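Local coordinates for protein guanine nucleotide exchange factor SRM1 (Saccharomyces cerevisiae, PDB 3OF7) that promotes the exchange of GDP for GTP on the Ran-type GTPases Gsp1 and Gsp2, binds chromatin, and supports nuclear export of mRNA and ribosomes, at residues A[34-39]-A[404-409]; A[317-322]-A[382-387]; A[386-391]-A[437-442]. All coordinates share one frame; numbering follows the deposited sequence. Where two conformers were deposited one is given.

Contact 1 of 3, residues A[34-39]-A[404-409]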
# COMPACT_ATOMS: atom_id res chain seq x y z
N TRP A 34 -9.45 -10.57 4.95
CA TRP A 34 -8.95 -11.67 5.78
C TRP A 34 -7.74 -11.24 6.62
O TRP A 34 -7.14 -10.20 6.36
CB TRP A 34 -8.63 -12.90 4.93
CG TRP A 34 -7.44 -12.75 3.99
CD1 TRP A 34 -6.15 -13.15 4.24
CD2 TRP A 34 -7.44 -12.19 2.67
NE1 TRP A 34 -5.35 -12.88 3.15
CE2 TRP A 34 -6.12 -12.29 2.17
CE3 TRP A 34 -8.43 -11.61 1.86
CZ2 TRP A 34 -5.76 -11.83 0.90
CZ3 TRP A 34 -8.07 -11.16 0.59
CH2 TRP A 34 -6.74 -11.26 0.12
N GLY A 35 -7.41 -12.07 7.62
CA GLY A 35 -6.31 -11.79 8.55
C GLY A 35 -6.86 -11.49 9.93
O GLY A 35 -7.85 -12.10 10.36
N THR A 36 -6.24 -10.54 10.63
CA THR A 36 -6.63 -10.20 12.00
C THR A 36 -7.23 -8.79 12.05
O THR A 36 -6.69 -7.84 11.48
CB THR A 36 -5.44 -10.37 12.98
OG1 THR A 36 -5.05 -11.75 12.97
CG2 THR A 36 -5.80 -9.97 14.42
N GLY A 37 -8.38 -8.68 12.72
CA GLY A 37 -9.12 -7.43 12.79
C GLY A 37 -9.45 -7.03 14.22
O GLY A 37 -10.57 -6.59 14.50
N SER A 38 -8.47 -7.17 15.11
CA SER A 38 -8.67 -6.85 16.54
C SER A 38 -8.95 -5.35 16.77
O SER A 38 -9.46 -4.96 17.82
CB SER A 38 -7.45 -7.30 17.36
OG SER A 38 -6.32 -6.49 17.09
N MET A 39 -8.62 -4.54 15.77
CA MET A 39 -8.83 -3.09 15.82
C MET A 39 -9.84 -2.66 14.74
O MET A 39 -9.82 -1.52 14.26
CB MET A 39 -7.50 -2.34 15.68
CG MET A 39 -6.56 -2.47 16.90
SD MET A 39 -4.90 -1.75 16.72
CE MET A 39 -4.16 -2.89 15.56
N GLY A 404 3.10 -15.25 9.09
CA GLY A 404 1.89 -16.05 9.10
C GLY A 404 1.02 -15.99 10.34
O GLY A 404 -0.14 -16.41 10.32
N GLU A 405 1.57 -15.46 11.43
CA GLU A 405 0.90 -15.50 12.74
C GLU A 405 -0.46 -14.78 12.80
O GLU A 405 -1.33 -15.14 13.59
CB GLU A 405 1.86 -14.96 13.80
CG GLU A 405 1.37 -14.99 15.23
CD GLU A 405 2.45 -14.50 16.18
OE1 GLU A 405 3.51 -15.15 16.25
OE2 GLU A 405 2.25 -13.46 16.84
N THR A 406 -0.66 -13.77 11.96
CA THR A 406 -1.93 -13.06 11.97
C THR A 406 -2.87 -13.50 10.85
O THR A 406 -3.96 -12.94 10.69
CB THR A 406 -1.74 -11.53 11.94
OG1 THR A 406 -0.77 -11.21 10.94
CG2 THR A 406 -1.26 -11.02 13.32
N TYR A 407 -2.45 -14.51 10.09
CA TYR A 407 -3.24 -15.12 8.99
C TYR A 407 -3.51 -14.15 7.84
O TYR A 407 -4.43 -14.35 7.05
CB TYR A 407 -4.57 -15.72 9.51
CG TYR A 407 -4.40 -16.57 10.75
CD1 TYR A 407 -3.91 -17.87 10.67
CD2 TYR A 407 -4.70 -16.05 12.02
CE1 TYR A 407 -3.74 -18.65 11.80
CE2 TYR A 407 -4.52 -16.83 13.17
CZ TYR A 407 -4.05 -18.12 13.05
OH TYR A 407 -3.88 -18.90 14.17
N ALA A 408 -2.69 -13.11 7.76
CA ALA A 408 -2.84 -12.08 6.72
C ALA A 408 -2.53 -12.64 5.32
O ALA A 408 -2.91 -12.04 4.31
CB ALA A 408 -1.94 -10.89 7.04
N VAL A 409 -1.85 -13.78 5.27
CA VAL A 409 -1.56 -14.44 4.01
C VAL A 409 -2.78 -15.22 3.47
O VAL A 409 -2.82 -15.56 2.29
CB VAL A 409 -0.29 -15.35 4.07
CG1 VAL A 409 0.95 -14.51 4.36
CG2 VAL A 409 -0.45 -16.46 5.11
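Two neighbouring blades of the seven-bladed RCC1-type beta-propeller meet where Trp34 and Thr36 reach the loop 404-409. Strand 30-34 shares its sheet with strands 432-439 and 443-450 from the end of the chain, so this blade is closed by both termini; the loop 404-409 leaves strand 398-402 of the blade before it. That loop begins with a type I turn from Gly404 to Tyr407, closed by Tyr407 N on Gly404 O, and the carbonyls of Thr406, Tyr407 and Ala408, at the end of the turn and just past it, face the first segment.

Trp34 takes the crowded position, its CG between backbone N and carbonyl carbon, which carries the indole toward the loop. NE1 lies 2.8 Å from Ala408 O, but the angle of 122° at the hydrogen makes this a weak bond although the distance is short. Ala408 O also receives Ser444 OG, so two side chains converge on one carbonyl. Tyr407 O comes up to the indole edge, near the ring plane, 3.5 Å from CD1.

Between Trp34 and Thr36 the chain turns a corner at Gly35. Its backbone angles would jam a side chain against the preceding carbonyl, and Ala408 CA sits close on the same side. The bare CA instead makes a CH...O contact with Tyr407 O at 3.5 Å.

Beyond the corner, the side chains of Thr36 and Thr406 cross at about a right angle. Thr36 OG1 donates to Thr406 O at 2.8 Å, approaching at 116° to the C=O bond and tilted 23° from the carbonyl plane.

Contact 2 of 3, residues A[317-322]-A[382-387]; sequences SIAAGE and VAAGSH
Glu322 and His387 meet obliquely at the end of two innermost propeller strands, 315-320 and 379-384, which belong to adjacent blades. Glu322 is extended, with CG anti to the backbone N, and holds its carboxylate out to the imidazole. His387 NE2 donates to Glu322 OE1 at 2.8 Å with 151° at the hydrogen. The oxygen is met on its anti side, and the carboxylate and ring planes stand 63° apart, so the two groups are turned well away from coplanarity. On the ring's other nitrogen, ND1 bonds to Glu344 OE2. Held at both nitrogens by carboxylates, the imidazole has its rotation fixed.

Beside this pair the backbones are also joined: Glu322 N donates to Ser386 O at 3.0 Å, in the carbonyl plane and on a lone pair. Gly321 lets the chains come this close, because a side chain there would collide with Gly385 O, which lies 3.1 Å from Gly321 CA.

Further back the strands run in nearly the same direction, 21° apart, their axes approaching to 5.2 Å, yet side chains rather than a ladder of backbone bonds fill the interface. Ala319 CB points across and settles between Val382 CG1, at 3.9 Å, and Ala384 CB, while Ala384 CB in turn lies over the peptide that joins Ala320 to Gly321. At the far end water takes over. One molecule links Ser317 OG to Val382 N; a second donates to Ile318 O at 3.0 Å and, weakly, to Val382 O.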
# COMPACT_ATOMS: atom_id res chain seq x y z
N SER A 317 5.31 -1.31 -11.19
CA SER A 317 4.84 -0.83 -9.90
C SER A 317 5.71 -1.36 -8.78
O SER A 317 6.51 -2.28 -8.97
CB SER A 317 3.38 -1.25 -9.67
OG SER A 317 3.26 -2.65 -9.66
N ILE A 318 5.54 -0.77 -7.60
CA ILE A 318 6.31 -1.15 -6.44
C ILE A 318 5.36 -1.24 -5.25
O ILE A 318 4.44 -0.44 -5.13
CB ILE A 318 7.42 -0.11 -6.14
CG1 ILE A 318 8.39 0.02 -7.31
CG2 ILE A 318 8.17 -0.46 -4.85
CD1 ILE A 318 9.18 1.30 -7.28
N ALA A 319 5.56 -2.22 -4.38
CA ALA A 319 4.87 -2.27 -3.11
C ALA A 319 5.92 -2.50 -2.04
O ALA A 319 6.89 -3.23 -2.28
CB ALA A 319 3.84 -3.40 -3.09
N ALA A 320 5.74 -1.91 -0.87
CA ALA A 320 6.72 -2.10 0.21
C ALA A 320 6.08 -2.10 1.59
O ALA A 320 5.10 -1.39 1.82
CB ALA A 320 7.85 -1.05 0.12
N GLY A 321 6.63 -2.90 2.49
CA GLY A 321 6.14 -2.98 3.86
C GLY A 321 7.03 -2.27 4.85
O GLY A 321 7.63 -1.25 4.52
N GLU A 322 7.13 -2.79 6.07
CA GLU A 322 8.03 -2.19 7.06
C GLU A 322 9.51 -2.36 6.69
O GLU A 322 10.29 -1.40 6.71
CB GLU A 322 7.75 -2.73 8.48
CG GLU A 322 8.52 -1.93 9.54
CD GLU A 322 8.20 -2.32 10.96
OE1 GLU A 322 7.66 -3.42 11.21
OE2 GLU A 322 8.52 -1.50 11.84
N VAL A 382 0.94 -6.12 -7.23
CA VAL A 382 1.51 -6.58 -5.97
C VAL A 382 1.13 -5.60 -4.85
O VAL A 382 0.95 -4.41 -5.10
CB VAL A 382 3.06 -6.77 -6.10
CG1 VAL A 382 3.77 -5.44 -6.43
CG2 VAL A 382 3.67 -7.43 -4.87
N ALA A 383 0.98 -6.12 -3.63
CA ALA A 383 0.73 -5.30 -2.46
C ALA A 383 1.52 -5.87 -1.30
O ALA A 383 1.81 -7.06 -1.26
CB ALA A 383 -0.74 -5.28 -2.14
N ALA A 384 1.86 -5.01 -0.34
CA ALA A 384 2.64 -5.41 0.82
C ALA A 384 2.08 -4.76 2.06
O ALA A 384 1.73 -3.57 2.03
CB ALA A 384 4.10 -5.01 0.63
N GLY A 385 1.97 -5.55 3.13
CA GLY A 385 1.62 -5.03 4.45
C GLY A 385 2.89 -5.03 5.28
O GLY A 385 3.98 -5.08 4.72
N SER A 386 2.78 -4.98 6.61
CA SER A 386 3.98 -4.78 7.43
C SER A 386 5.04 -5.86 7.17
O SER A 386 6.22 -5.54 6.93
CB SER A 386 3.64 -4.69 8.92
OG SER A 386 2.90 -3.51 9.16
N HIS A 387 4.61 -7.13 7.23
CA HIS A 387 5.52 -8.27 7.05
C HIS A 387 4.95 -9.40 6.19
O HIS A 387 5.40 -10.54 6.27
CB HIS A 387 6.00 -8.79 8.42
CG HIS A 387 6.80 -7.78 9.16
ND1 HIS A 387 8.16 -7.64 8.99
CD2 HIS A 387 6.42 -6.78 9.99
CE1 HIS A 387 8.59 -6.62 9.70
NE2 HIS A 387 7.56 -6.08 10.32
O HOH W 1 1.06 -3.28 -8.09
O HOH W 2 1.79 -1.36 -6.08

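Contact 3 of 3, residues A[386-391]-A[437-442]; sequences SHHSVA and VGCGGQ
With chi1 at 67°, His388 has its CG wedged between its own backbone N and carbonyl carbon, and this torsion swings the imidazole across to the segment 437-442. Cys439 answers with SG beside its backbone N and anti to the carbonyl carbon, which sets the sulfur against both His388 and Val390.

The ring of His388 is held on its NE2 and CE1 side. NE2 donates to Gly440 O at 3.2 Å; the carbonyl oxygen lies 22° out of the imidazole plane, and the donor is tilted from the carbonyl plane. The same oxygen also accepts a weak bond from Ser386 N, so one carbonyl takes both the backbone N of Ser386 and the ring of His388, two residues on. CE1 of the ring rests 3.5 Å from Cys439 CB. The sulfur approaches the imidazole obliquely, 4.4 Å from Cys439 SG to the His388 ring centroid.

Along the strands the contact becomes apolar. Val390 straddles two residues: its CG2 meets Cys439 SG at 3.7 Å, and its CG1 meets Val437 CG1 at 3.9 Å. At the opposite end Ser386 OG lies 3.5 Å from Gly441 CA, although its hydrogen bond goes to Glu266.

Strands 388-391 and 437-439 run antiparallel at 177°, but their axes come no closer than 7.2 Å, too far for backbone pairing; they face each other across the interface between two blades of the beta-propeller. Strand 388-393 is paired within its own sheet with 379-384 and 398-402, whereas 432-439 is the innermost strand of the closing blade, alongside 443-450, whose Ser444 touches His388, Val390 and Cys439.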
# COMPACT_ATOMS: atom_id res chain seq x y z
N SER A 386 2.78 -4.98 6.61
CA SER A 386 3.98 -4.78 7.43
C SER A 386 5.04 -5.86 7.17
O SER A 386 6.22 -5.54 6.93
CB SER A 386 3.64 -4.69 8.92
OG SER A 386 2.90 -3.51 9.16
N HIS A 387 4.61 -7.13 7.23
CA HIS A 387 5.52 -8.27 7.05
C HIS A 387 4.95 -9.40 6.19
O HIS A 387 5.40 -10.54 6.27
CB HIS A 387 6.00 -8.79 8.42
CG HIS A 387 6.80 -7.78 9.16
ND1 HIS A 387 8.16 -7.64 8.99
CD2 HIS A 387 6.42 -6.78 9.99
CE1 HIS A 387 8.59 -6.62 9.70
NE2 HIS A 387 7.56 -6.08 10.32
N HIS A 388 3.97 -9.07 5.35
CA HIS A 388 3.41 -10.03 4.40
C HIS A 388 3.17 -9.32 3.08
O HIS A 388 3.24 -8.09 2.98
CB HIS A 388 2.12 -10.66 4.95
CG HIS A 388 0.98 -9.69 5.06
ND1 HIS A 388 -0.07 -9.67 4.17
CD2 HIS A 388 0.74 -8.70 5.95
CE1 HIS A 388 -0.93 -8.72 4.52
NE2 HIS A 388 -0.45 -8.11 5.59
N SER A 389 2.90 -10.11 2.04
CA SER A 389 2.64 -9.58 0.73
C SER A 389 1.59 -10.43 0.03
O SER A 389 1.37 -11.58 0.40
CB SER A 389 3.91 -9.55 -0.12
OG SER A 389 5.00 -8.98 0.59
N VAL A 390 0.96 -9.83 -0.97
CA VAL A 390 0.02 -10.52 -1.84
C VAL A 390 0.28 -10.02 -3.26
O VAL A 390 0.32 -8.81 -3.50
CB VAL A 390 -1.46 -10.24 -1.44
CG1 VAL A 390 -2.44 -10.99 -2.37
CG2 VAL A 390 -1.73 -10.61 0.01
N ALA A 391 0.47 -10.95 -4.18
CA ALA A 391 0.63 -10.62 -5.60
C ALA A 391 -0.45 -11.30 -6.44
O ALA A 391 -0.96 -12.36 -6.06
CB ALA A 391 2.02 -11.02 -6.09
N VAL A 437 -5.52 -5.68 -5.03
CA VAL A 437 -5.14 -6.19 -3.71
C VAL A 437 -4.50 -5.07 -2.90
O VAL A 437 -3.91 -4.16 -3.47
CB VAL A 437 -4.13 -7.37 -3.79
CG1 VAL A 437 -4.83 -8.63 -4.28
CG2 VAL A 437 -2.93 -7.02 -4.66
N GLY A 438 -4.63 -5.17 -1.58
CA GLY A 438 -4.02 -4.20 -0.65
C GLY A 438 -3.77 -4.91 0.67
O GLY A 438 -4.43 -5.90 0.97
N CYS A 439 -2.82 -4.40 1.45
CA CYS A 439 -2.44 -5.07 2.70
C CYS A 439 -2.17 -4.04 3.77
O CYS A 439 -1.69 -2.94 3.47
CB CYS A 439 -1.17 -5.90 2.50
SG CYS A 439 -1.24 -7.16 1.22
N GLY A 440 -2.50 -4.39 5.01
CA GLY A 440 -2.26 -3.53 6.17
C GLY A 440 -1.33 -4.20 7.15
O GLY A 440 -0.55 -5.10 6.77
N GLY A 441 -1.40 -3.78 8.41
CA GLY A 441 -0.50 -4.31 9.43
C GLY A 441 -0.67 -5.81 9.65
O GLY A 441 0.31 -6.56 9.71
N GLN A 442 -1.93 -6.24 9.77
CA GLN A 442 -2.25 -7.62 10.15
C GLN A 442 -3.35 -8.25 9.30
O GLN A 442 -3.96 -9.25 9.70
CB GLN A 442 -2.68 -7.66 11.64
CG GLN A 442 -1.65 -7.11 12.63
CD GLN A 442 -2.02 -7.39 14.09
OE1 GLN A 442 -3.14 -7.80 14.40
NE2 GLN A 442 -1.06 -7.17 14.98

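How the contacts relate
All three contacts join successive blades of one propeller. Contacts 2 and 3 lie near its centre, their own centres 6 Å apart, and share Ser386 and His387; there the blade of strands 379-384 and 388-393 meets a neighbour on each flank, with Ala383 N and Val390 O 2.8 Å apart within its sheet. Contact 1 belongs to the same blade interface as contact 3 but lies farther out, their centres 10 Å apart. The two are joined by a probable hydrogen bond of 2.8 Å from Thr36 N to Gln442 O, and Ala408 CB packs on His388 NE2. Contacts 1 and 2 do not touch: their nearest atoms are about 6 Å apart.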